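Local atomic coordinates of nucleoporin NUP82 (Saccharomyces cerevisiae, PDB entry 3PBP), a protein that serves as a structural component of the nuclear pore complex, with an N-terminal domain that interacts with the nucleoporin NUP116. Residues M153-I156 with Q160-P163; L366-G371 with L426-W431. The protein carries 1 engineered substitution. One frame throughout, in Å; residues are numbered along the deposited sequence.

Contact 1 of 2, residues M153-I156 with Q160-P163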
# COMPACT_ATOMS: atom_id res chain seq x y z
N MSE A 153 7.56 9.46 -1.56
CA MSE A 153 8.83 8.99 -1.05
C MSE A 153 9.81 10.14 -0.97
O MSE A 153 10.11 10.80 -1.97
CB MSE A 153 9.41 7.90 -1.95
CG MSE A 153 8.81 6.53 -1.77
SE MSE A 153 9.78 5.22 -2.86
CE MSE A 153 8.76 5.29 -4.50
N PHE A 154 10.32 10.39 0.23
CA PHE A 154 11.28 11.46 0.45
C PHE A 154 12.66 10.87 0.69
O PHE A 154 12.81 9.85 1.39
CB PHE A 154 10.90 12.28 1.70
CG PHE A 154 9.66 13.12 1.54
CD1 PHE A 154 9.69 14.30 0.81
CD2 PHE A 154 8.47 12.75 2.16
CE1 PHE A 154 8.57 15.10 0.71
CE2 PHE A 154 7.33 13.55 2.06
CZ PHE A 154 7.38 14.73 1.34
N ASP A 155 13.68 11.49 0.11
CA ASP A 155 15.03 11.04 0.33
C ASP A 155 15.61 11.90 1.45
O ASP A 155 16.04 13.03 1.23
CB ASP A 155 15.89 11.19 -0.91
CG ASP A 155 17.25 10.52 -0.75
OD1 ASP A 155 17.83 10.60 0.36
OD2 ASP A 155 17.75 9.92 -1.73
N ILE A 156 15.57 11.35 2.66
CA ILE A 156 16.07 12.00 3.87
C ILE A 156 17.47 12.61 3.76
O ILE A 156 17.76 13.63 4.38
CB ILE A 156 16.07 10.98 5.02
CG1 ILE A 156 14.66 10.80 5.56
CG2 ILE A 156 17.02 11.39 6.10
CD1 ILE A 156 14.61 9.84 6.71
N GLN A 160 18.94 17.20 -3.47
CA GLN A 160 19.08 17.22 -4.93
C GLN A 160 18.19 16.11 -5.49
O GLN A 160 18.45 15.57 -6.57
CB GLN A 160 20.54 16.94 -5.32
CG GLN A 160 21.56 17.61 -4.41
CD GLN A 160 22.98 17.17 -4.72
OE1 GLN A 160 23.26 15.97 -4.83
NE2 GLN A 160 23.89 18.14 -4.86
N GLU A 161 17.15 15.77 -4.73
CA GLU A 161 16.18 14.74 -5.08
C GLU A 161 14.79 15.28 -4.82
O GLU A 161 14.41 15.50 -3.67
CB GLU A 161 16.41 13.49 -4.23
CG GLU A 161 17.62 12.67 -4.64
CD GLU A 161 17.25 11.46 -5.49
OE1 GLU A 161 16.41 11.60 -6.40
OE2 GLU A 161 17.82 10.37 -5.25
N LYS A 162 14.02 15.51 -5.88
CA LYS A 162 12.66 16.01 -5.71
C LYS A 162 11.81 14.83 -5.31
O LYS A 162 11.82 13.80 -5.98
CB LYS A 162 12.17 16.63 -7.02
CG LYS A 162 13.18 17.59 -7.61
CD LYS A 162 12.59 18.55 -8.64
CE LYS A 162 13.65 19.57 -9.09
NZ LYS A 162 13.05 20.71 -9.84
N PRO A 163 11.05 14.96 -4.21
CA PRO A 163 10.20 13.86 -3.76
C PRO A 163 9.40 13.19 -4.89
O PRO A 163 9.01 13.85 -5.85
CB PRO A 163 9.31 14.51 -2.69
CG PRO A 163 9.32 15.96 -3.05
CD PRO A 163 10.75 16.19 -3.46
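Asp155 and Glu161 face each other near the head of the connection between strands 151-155 and 164-166, the third and fourth strands of a four-stranded antiparallel sheet that forms one blade of the β-propeller. Glu161 comes first along the returning chain. Its methylenes lie beside Asp155, with CB of Glu161 4.1 Å from CB of Asp155, and a bend at chi2 (-100°) lays the carboxylate across from that of Asp155, with OE2 its nearest atom. The two carboxylate planes are inclined by 45°, and OE2 of Glu161 stands 3.5 Å from OD2 of Asp155, a like-charge approach that may raise the proton affinity of either group. Both Asp155 oxygens have hydrogen-bond partners, which probably offset part of the repulsion: OD2 bonds Ser214 OG, and OD1 bonds the backbone N of Leu157, forming an Asx turn where the strand ends. The Glu161 side chain also touches Ser214.

Two residues on, Pro163 makes the next contact. Its CA meets the carbonyl O of selenomethionine Met153 at 3.5 Å, a C-H···O contact with an angle of 126° at the hydrogen. Directly afterward, Met153 and Ile164 are joined by backbone hydrogen bonding, which marks the start of regular pairing. The Phe154 ring also packs on Ile142 and Val144 of the neighbouring strand and meets Tyr114 of the preceding sheet. The proline approaches this ring obliquely: CB of Pro163 lies 3.5 Å from both CD1 and CE1 of Phe154. CG of Pro163 is 3.9 Å from CE1 of Phe154.

Contact 2 of 2, residues L366-G371 with L426-W431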
# COMPACT_ATOMS: atom_id res chain seq x y z
N LEU A 366 7.00 -8.31 15.32
CA LEU A 366 8.36 -8.12 15.80
C LEU A 366 9.23 -9.02 14.95
O LEU A 366 9.15 -10.25 15.03
CB LEU A 366 8.47 -8.50 17.28
CG LEU A 366 7.67 -7.61 18.23
CD1 LEU A 366 7.74 -8.15 19.64
CD2 LEU A 366 8.21 -6.19 18.18
N PRO A 367 10.08 -8.41 14.10
CA PRO A 367 11.00 -9.10 13.18
C PRO A 367 11.65 -10.34 13.78
O PRO A 367 11.86 -11.34 13.09
CB PRO A 367 12.02 -8.02 12.87
CG PRO A 367 11.17 -6.78 12.83
CD PRO A 367 10.28 -6.95 14.05
N GLU A 368 11.95 -10.28 15.07
CA GLU A 368 12.59 -11.40 15.76
C GLU A 368 11.75 -12.67 15.92
O GLU A 368 12.28 -13.72 16.29
CB GLU A 368 13.06 -10.96 17.14
CG GLU A 368 14.14 -9.87 17.17
CD GLU A 368 13.63 -8.52 16.71
OE1 GLU A 368 12.48 -8.17 17.03
OE2 GLU A 368 14.39 -7.80 16.03
N GLN A 369 10.44 -12.60 15.65
CA GLN A 369 9.59 -13.78 15.81
C GLN A 369 8.78 -14.13 14.58
O GLN A 369 7.82 -13.44 14.26
CB GLN A 369 8.63 -13.57 16.98
CG GLN A 369 9.30 -13.19 18.28
CD GLN A 369 8.57 -13.75 19.48
OE1 GLN A 369 8.98 -14.77 20.04
NE2 GLN A 369 7.47 -13.09 19.86
N LEU A 370 9.15 -15.22 13.91
CA LEU A 370 8.45 -15.66 12.71
C LEU A 370 7.05 -16.15 13.02
O LEU A 370 6.76 -16.56 14.15
CB LEU A 370 9.22 -16.79 12.03
CG LEU A 370 10.66 -16.54 11.58
CD1 LEU A 370 11.07 -17.70 10.70
CD2 LEU A 370 10.78 -15.24 10.79
N GLY A 371 6.19 -16.12 12.02
CA GLY A 371 4.82 -16.60 12.17
C GLY A 371 4.01 -16.18 13.38
O GLY A 371 3.07 -16.89 13.75
N LEU A 426 5.06 -1.56 21.80
CA LEU A 426 5.76 -2.82 22.04
C LEU A 426 7.22 -2.80 21.64
O LEU A 426 7.64 -1.98 20.82
CB LEU A 426 5.08 -3.97 21.29
CG LEU A 426 3.84 -4.60 21.91
CD1 LEU A 426 2.81 -3.54 22.21
CD2 LEU A 426 3.30 -5.64 20.95
N ALA A 427 7.99 -3.71 22.21
CA ALA A 427 9.41 -3.81 21.91
C ALA A 427 9.96 -5.14 22.41
O ALA A 427 9.68 -5.57 23.52
CB ALA A 427 10.16 -2.65 22.53
N TYR A 428 10.76 -5.79 21.58
CA TYR A 428 11.39 -7.06 21.92
C TYR A 428 12.74 -6.77 22.57
O TYR A 428 13.55 -6.05 22.01
CB TYR A 428 11.59 -7.90 20.65
CG TYR A 428 12.51 -9.09 20.79
CD1 TYR A 428 12.03 -10.35 21.17
CD2 TYR A 428 13.86 -8.98 20.50
CE1 TYR A 428 12.87 -11.46 21.23
CE2 TYR A 428 14.71 -10.07 20.56
CZ TYR A 428 14.22 -11.31 20.92
OH TYR A 428 15.09 -12.38 20.96
N ILE A 429 12.96 -7.31 23.76
CA ILE A 429 14.22 -7.09 24.45
C ILE A 429 14.87 -8.41 24.85
O ILE A 429 14.30 -9.19 25.62
CB ILE A 429 14.00 -6.24 25.70
CG1 ILE A 429 13.48 -4.87 25.29
CG2 ILE A 429 15.30 -6.12 26.48
CD1 ILE A 429 13.09 -4.01 26.46
N ASN A 430 16.06 -8.65 24.33
CA ASN A 430 16.78 -9.87 24.63
C ASN A 430 17.69 -9.58 25.80
O ASN A 430 18.70 -8.90 25.66
CB ASN A 430 17.61 -10.30 23.42
CG ASN A 430 17.91 -11.78 23.43
OD1 ASN A 430 18.43 -12.31 24.41
ND2 ASN A 430 17.58 -12.47 22.33
N TRP A 431 17.33 -10.09 26.98
CA TRP A 431 18.13 -9.83 28.17
C TRP A 431 18.57 -11.09 28.91
O TRP A 431 17.75 -11.86 29.42
CB TRP A 431 17.36 -8.92 29.12
CG TRP A 431 18.25 -8.11 30.02
CD1 TRP A 431 19.15 -7.14 29.65
CD2 TRP A 431 18.32 -8.20 31.45
NE1 TRP A 431 19.77 -6.62 30.76
CE2 TRP A 431 19.28 -7.25 31.88
CE3 TRP A 431 17.66 -8.98 32.40
CZ2 TRP A 431 19.59 -7.07 33.22
CZ3 TRP A 431 17.98 -8.80 33.74
CH2 TRP A 431 18.94 -7.85 34.14
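The aliphatic part of Glu368 lies over one face of the Tyr428 ring. CB of Glu368 sits above the ring centre, 3.8 Å from the plane. CG of Glu368 is displaced toward one side, 3.4 Å from CE2 of Tyr428, and makes a CH-pi contact at 29° from the ring normal. The chain then bends at chi2 (69°), which carries the carboxylate past CD2 toward the root of the tyrosine; OE1 of Glu368 ends 3.7 Å from CB of Tyr428. Carboxylate and ring planes differ by just 17°, so the acid group runs nearly parallel to the ring. Leu366 completes the shell: CD1 of Leu366 meets CB of Tyr428 at 4.0 Å.

Both side chains come from one type I β turn, Leu366 to Gln369, closed by a hydrogen bond from Gln369 N to Leu366 O (2.8 Å). The turn brings Leu366 and Glu368 to the same tyrosine, and Gln369 OE1 is held by Lys372 NZ. On the other partner, a weak bond from Asn430 ND2 reaches Tyr428 OH. Backbone pairing of Ala427 with Ala438 and Ile429 with Asn436 fixes the strand that carries the tyrosine. The carbonyl O of Tyr428 accepts a hydrogen bond from Ser28 OG of strand 24-29, and Asn31 touches both Glu368 and Asn430.

Here the turn linking the first two strands of one four-stranded sheet, 362-364 and 372-376, packs against the first strand of the sheet that follows, a contact between consecutive blades of a β-propeller.

Followed from the N terminus, the chain first closes contact 1, a short loop with three residues between its segments that joins strands 151-155 and 164-166 within one blade. Contact 2 opens some two hundred residues later and spans 54 residues, including strands 372-376, 380-385 and 413-419 and helix 387-399, before strand 425-431 returns to the turn. The two are in series, neither nested nor crossed. The centres of contact 1 and contact 2 are about 31 Å apart, on opposite sides of the chain's centre. The nearest atoms of contact 1 and contact 2 remain about 18 Å apart. Contact 1 thus serves a single hairpin, whereas contact 2 joins successive sheets near the N-terminal strand 24-29.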